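Local coordinates for FOG-3 protein (Caenorhabditis elegans, PDB 5TD6) that forms an RNA-binding multimer that specifies sperm fate in the nematode germline, and is probably a transcription corepressor like its BTG/Tob relatives, at residues N59-L64 / P85-I90; G18-R23 / S78-L83. The protein carries 2 engineered substitutions. All coordinates share one frame; numbering follows the deposited sequence.

Contact 1 (N59-L64 / P85-I90); sequences NTTTSL and PTNMII
Asn59 and Ile89 face each other as an antiparallel non-hydrogen-bonded pair, their CA atoms 4.5 Å apart, where the short strand 58-59 edges onto strand 89-93 in the antiparallel sheet of the BTG/Tob domain. The pairing runs on just past the strand: Thr60 N gives a hydrogen bond of 2.9 Å to Met88 O, while Met88 N returns one to Thr60 OG1. From there 59-64 curls away, and Asn59 shapes the bend as an Asx turn. With CG anti to the backbone N (chi1 -176°), its carboxamide lies on the carbonyl-carbon side, toward the residues that follow. Asn59 OD1 accepts from Thr61 N at 2.8 Å, in the carbonyl plane, and also from Thr62 N, which sits above the plane. The amide plane of Asn59 stands 73° from that of Asn87, and Asn59 ND2 rests on Ile89 CG1. A leucine in place of Asn59 would probably leave the N-H groups of Thr61 and Thr62 without their shared acceptor and free the turn to shift against 85-90.

Thr60 and Thr61 make the remaining polar contacts. Thr60, buried, has OG1 at chi1 59°, tucked between its own N and carbonyl carbon; besides accepting from Met88 N it donates to Pro85 O, over a very short distance whose exact value is doubtful. The methyl CG2 of Thr60 lies on Met88 CB and reaches Ile90 CD1 at 4.1 Å. On that apolar side Ile90 continues onto Leu8 and Phe11 of helix 2-13. Thr61, out toward solvent, meets the corner of the other segment, where Asn87 adopts left-handed backbone angles: Asn87 N donates to Thr61 OG1 at 2.7 Å, and Asn87 OD1 lies 3.2 Å from Thr61 CB.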
# COMPACT_ATOMS: atom_id res chain seq x y z
N ASN B 59 5.80 -3.61 -18.11
CA ASN B 59 4.60 -4.12 -18.77
C ASN B 59 4.28 -5.50 -18.21
O ASN B 59 5.12 -6.40 -18.23
CB ASN B 59 4.85 -4.18 -20.28
CG ASN B 59 3.62 -4.60 -21.08
OD1 ASN B 59 3.04 -5.67 -20.86
ND2 ASN B 59 3.23 -3.75 -22.02
N THR B 60 3.06 -5.68 -17.69
CA THR B 60 2.72 -6.91 -16.99
C THR B 60 2.79 -8.15 -17.89
O THR B 60 2.86 -9.29 -17.40
CB THR B 60 1.32 -6.84 -16.36
OG1 THR B 60 0.34 -6.60 -17.38
CG2 THR B 60 1.25 -5.73 -15.30
N THR B 61 2.77 -7.93 -19.19
CA THR B 61 2.86 -9.04 -20.13
C THR B 61 4.28 -9.25 -20.65
O THR B 61 4.83 -10.35 -20.58
CB THR B 61 1.93 -8.83 -21.33
OG1 THR B 61 0.56 -8.87 -20.90
CG2 THR B 61 2.17 -9.90 -22.38
N THR B 62 4.89 -8.17 -21.15
CA THR B 62 6.15 -8.30 -21.87
C THR B 62 7.42 -8.08 -21.05
O THR B 62 8.52 -8.37 -21.53
CB THR B 62 6.18 -7.34 -23.07
OG1 THR B 62 6.29 -5.99 -22.62
CG2 THR B 62 4.91 -7.50 -23.89
N SER B 63 7.30 -7.55 -19.83
CA SER B 63 8.47 -7.42 -18.97
C SER B 63 8.74 -8.75 -18.28
O SER B 63 7.85 -9.32 -17.64
CB SER B 63 8.30 -6.32 -17.93
OG SER B 63 8.34 -5.04 -18.52
N LEU B 64 9.97 -9.23 -18.40
CA LEU B 64 10.30 -10.56 -17.87
C LEU B 64 10.45 -10.58 -16.37
O LEU B 64 10.55 -11.66 -15.78
CB LEU B 64 11.56 -11.09 -18.54
CG LEU B 64 11.29 -11.56 -19.97
CD1 LEU B 64 12.57 -11.63 -20.78
CD2 LEU B 64 10.59 -12.90 -19.94
N PRO B 85 -3.06 -8.63 -14.78
CA PRO B 85 -3.72 -8.08 -15.97
C PRO B 85 -2.81 -8.17 -17.20
O PRO B 85 -1.60 -8.14 -17.05
CB PRO B 85 -3.98 -6.62 -15.59
CG PRO B 85 -2.93 -6.31 -14.57
CD PRO B 85 -2.75 -7.58 -13.79
N THR B 86 -3.38 -8.26 -18.39
CA THR B 86 -2.56 -8.33 -19.59
C THR B 86 -2.26 -6.92 -20.11
O THR B 86 -3.13 -6.06 -20.14
CB THR B 86 -3.23 -9.17 -20.70
OG1 THR B 86 -4.30 -8.42 -21.30
CG2 THR B 86 -3.79 -10.46 -20.13
N ASN B 87 -1.00 -6.71 -20.50
CA ASN B 87 -0.55 -5.47 -21.13
C ASN B 87 -0.85 -4.18 -20.35
O ASN B 87 -1.13 -3.14 -20.93
CB ASN B 87 -1.13 -5.37 -22.54
CG ASN B 87 -0.64 -6.49 -23.45
OD1 ASN B 87 0.54 -6.83 -23.44
ND2 ASN B 87 -1.56 -7.08 -24.22
N MET B 88 -0.76 -4.26 -19.03
CA MET B 88 -0.77 -3.05 -18.21
C MET B 88 0.62 -2.45 -18.12
O MET B 88 1.60 -3.17 -17.91
CB MET B 88 -1.31 -3.36 -16.83
CG MET B 88 -1.30 -2.17 -15.90
SD MET B 88 -1.99 -2.69 -14.35
CE MET B 88 -3.75 -2.75 -14.72
N ILE B 89 0.73 -1.13 -18.31
CA ILE B 89 2.02 -0.46 -18.23
C ILE B 89 2.07 0.33 -16.92
O ILE B 89 1.17 1.12 -16.65
CB ILE B 89 2.27 0.46 -19.43
CG1 ILE B 89 2.18 -0.33 -20.75
CG2 ILE B 89 3.63 1.13 -19.33
CD1 ILE B 89 1.81 0.52 -21.93
N ILE B 90 3.09 0.07 -16.12
CA ILE B 90 3.24 0.67 -14.79
C ILE B 90 4.53 1.48 -14.73
O ILE B 90 5.58 1.02 -15.17
CB ILE B 90 3.26 -0.41 -13.68
CG1 ILE B 90 2.07 -1.36 -13.86
CG2 ILE B 90 3.22 0.23 -12.28
CD1 ILE B 90 2.08 -2.54 -12.91

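Contact 2 (G18-R23 / S78-L83); sequences GHIPRR and SDVLRL
Ile20 and Leu83 carry this contact, an apolar touch between the loop ahead of helix 22-41 and residues of helix 77-83. Ile20, buried, aims its side chain at the helix. CG1 stands anti to the carbonyl carbon and chi2 is extended at 177°, which carries CD1 outward to the helix surface. There the branch is met by two residues three positions apart: Leu83 CD1 comes within 3.6 Å of Ile20 CG1, and Val80 CG2 lies 3.8 Å from Ile20 CD1. The Val80 side chain crosses that of Ile20 at about a right angle, whereas Leu83 meets it on a slant. Leu83 CD1 does double duty, for it also sits 3.7 Å from CB of His19. The imidazole itself lies farther out, exposed, with Leu83 CD2 approaching it obliquely.

No hydrogen bond joins the two segments. Polar pairing stays inside the helix, where Arg82 NH2 makes a weak, 3.5 Å salt bridge to Asp79 OD1. Ile20 leans on Val75 and Leu83 on Leu16, so the apolar patch extends into the loops on both segments' sides. Right after Ile20, Pro21 takes the N-cap position of helix 22-41. The arrangement is a loop-to-helix hydrophobic contact within the largely helical part of a BTG/Tob domain, with isoleucine set against Val80 and Leu83, three residues apart.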
# COMPACT_ATOMS: atom_id res chain seq x y z
N GLY B 18 -4.57 -13.96 -1.69
CA GLY B 18 -5.71 -14.85 -1.60
C GLY B 18 -5.82 -15.89 -2.70
O GLY B 18 -6.66 -16.78 -2.63
N HIS B 19 -4.98 -15.79 -3.73
CA HIS B 19 -5.03 -16.74 -4.83
C HIS B 19 -3.72 -17.51 -4.95
O HIS B 19 -3.65 -18.53 -5.60
CB HIS B 19 -5.35 -16.03 -6.15
CG HIS B 19 -6.58 -15.17 -6.08
ND1 HIS B 19 -7.85 -15.70 -6.06
CD2 HIS B 19 -6.72 -13.83 -6.00
CE1 HIS B 19 -8.73 -14.71 -5.99
NE2 HIS B 19 -8.07 -13.57 -5.93
N ILE B 20 -2.68 -16.97 -4.33
CA ILE B 20 -1.40 -17.65 -4.20
C ILE B 20 -1.13 -17.65 -2.71
O ILE B 20 -1.41 -16.66 -2.04
CB ILE B 20 -0.29 -16.95 -5.01
CG1 ILE B 20 -0.61 -17.00 -6.50
CG2 ILE B 20 1.09 -17.56 -4.77
CD1 ILE B 20 0.40 -16.26 -7.34
N PRO B 21 -0.63 -18.78 -2.16
CA PRO B 21 -0.43 -18.84 -0.71
C PRO B 21 0.51 -17.73 -0.21
O PRO B 21 1.27 -17.17 -1.01
CB PRO B 21 0.17 -20.23 -0.49
CG PRO B 21 -0.34 -21.04 -1.65
CD PRO B 21 -0.41 -20.08 -2.81
N ARG B 22 0.40 -17.41 1.07
CA ARG B 22 1.06 -16.27 1.70
C ARG B 22 2.58 -16.27 1.54
O ARG B 22 3.21 -15.24 1.24
CB ARG B 22 0.71 -16.25 3.20
CG ARG B 22 1.48 -15.23 4.04
CD ARG B 22 1.52 -15.62 5.52
NE ARG B 22 0.29 -16.27 5.98
CZ ARG B 22 0.23 -17.50 6.50
NH1 ARG B 22 1.33 -18.23 6.65
NH2 ARG B 22 -0.94 -18.00 6.88
N ARG B 23 3.19 -17.43 1.77
CA ARG B 23 4.64 -17.52 1.78
C ARG B 23 5.25 -17.28 0.39
O ARG B 23 6.18 -16.49 0.27
CB ARG B 23 5.08 -18.88 2.36
CG ARG B 23 4.74 -19.01 3.85
CD ARG B 23 4.67 -20.47 4.32
NE ARG B 23 4.42 -20.58 5.75
CZ ARG B 23 3.21 -20.69 6.31
NH1 ARG B 23 2.12 -20.72 5.54
NH2 ARG B 23 3.09 -20.79 7.63
N SER B 78 3.29 -19.58 -14.56
CA SER B 78 1.95 -19.56 -15.13
C SER B 78 0.94 -19.11 -14.08
O SER B 78 -0.00 -18.39 -14.39
CB SER B 78 1.57 -20.93 -15.70
OG SER B 78 1.46 -21.88 -14.66
N ASP B 79 1.15 -19.51 -12.83
CA ASP B 79 0.25 -19.10 -11.75
C ASP B 79 0.15 -17.59 -11.63
O ASP B 79 -0.94 -17.05 -11.40
CB ASP B 79 0.70 -19.68 -10.41
CG ASP B 79 0.50 -21.17 -10.32
OD1 ASP B 79 -0.20 -21.74 -11.18
OD2 ASP B 79 1.05 -21.76 -9.37
N VAL B 80 1.28 -16.91 -11.77
CA VAL B 80 1.30 -15.45 -11.68
C VAL B 80 0.84 -14.82 -12.99
O VAL B 80 0.05 -13.86 -12.97
CB VAL B 80 2.69 -14.91 -11.32
CG1 VAL B 80 2.77 -13.43 -11.61
CG2 VAL B 80 2.99 -15.18 -9.86
N LEU B 81 1.31 -15.36 -14.11
CA LEU B 81 0.91 -14.89 -15.43
C LEU B 81 -0.60 -14.76 -15.56
O LEU B 81 -1.11 -13.75 -16.05
CB LEU B 81 1.43 -15.84 -16.52
CG LEU B 81 0.78 -15.70 -17.90
CD1 LEU B 81 1.40 -14.54 -18.67
CD2 LEU B 81 0.85 -17.00 -18.70
N ARG B 82 -1.33 -15.78 -15.11
CA ARG B 82 -2.78 -15.77 -15.27
C ARG B 82 -3.47 -14.75 -14.35
O ARG B 82 -4.50 -14.19 -14.73
CB ARG B 82 -3.36 -17.18 -15.05
CG ARG B 82 -3.16 -17.75 -13.66
CD ARG B 82 -3.87 -19.10 -13.50
NE ARG B 82 -3.35 -19.84 -12.35
CZ ARG B 82 -3.83 -19.75 -11.11
NH1 ARG B 82 -4.86 -18.96 -10.84
NH2 ARG B 82 -3.28 -20.47 -10.14
N LEU B 83 -2.90 -14.49 -13.17
CA LEU B 83 -3.55 -13.60 -12.20
C LEU B 83 -3.31 -12.10 -12.46
O LEU B 83 -4.07 -11.25 -12.00
CB LEU B 83 -3.10 -13.95 -10.78
CG LEU B 83 -3.52 -15.33 -10.27
CD1 LEU B 83 -2.88 -15.62 -8.92
CD2 LEU B 83 -5.04 -15.44 -10.17

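How the contacts relate
The segments of contact 1 and contact 2 alternate along the chain: 18-23, 59-64, 78-83, then 85-90. A single residue separates 78-83 from 85-90, so helix 77-83 and strand 89-93 follow one another, each held by an earlier part of the chain. Contact 2 sets the helix against the loop before helix 22-41, and contact 1 pairs the next segment with the sheet edge and its turn. Their centres lie 16 Å apart, with no direct touch beyond that chain link. The first is mostly polar, the second apolar. Within 18-23, Arg22 packs on Gly113 of the second subunit, whereas no other chain of the assembly touches contact 1.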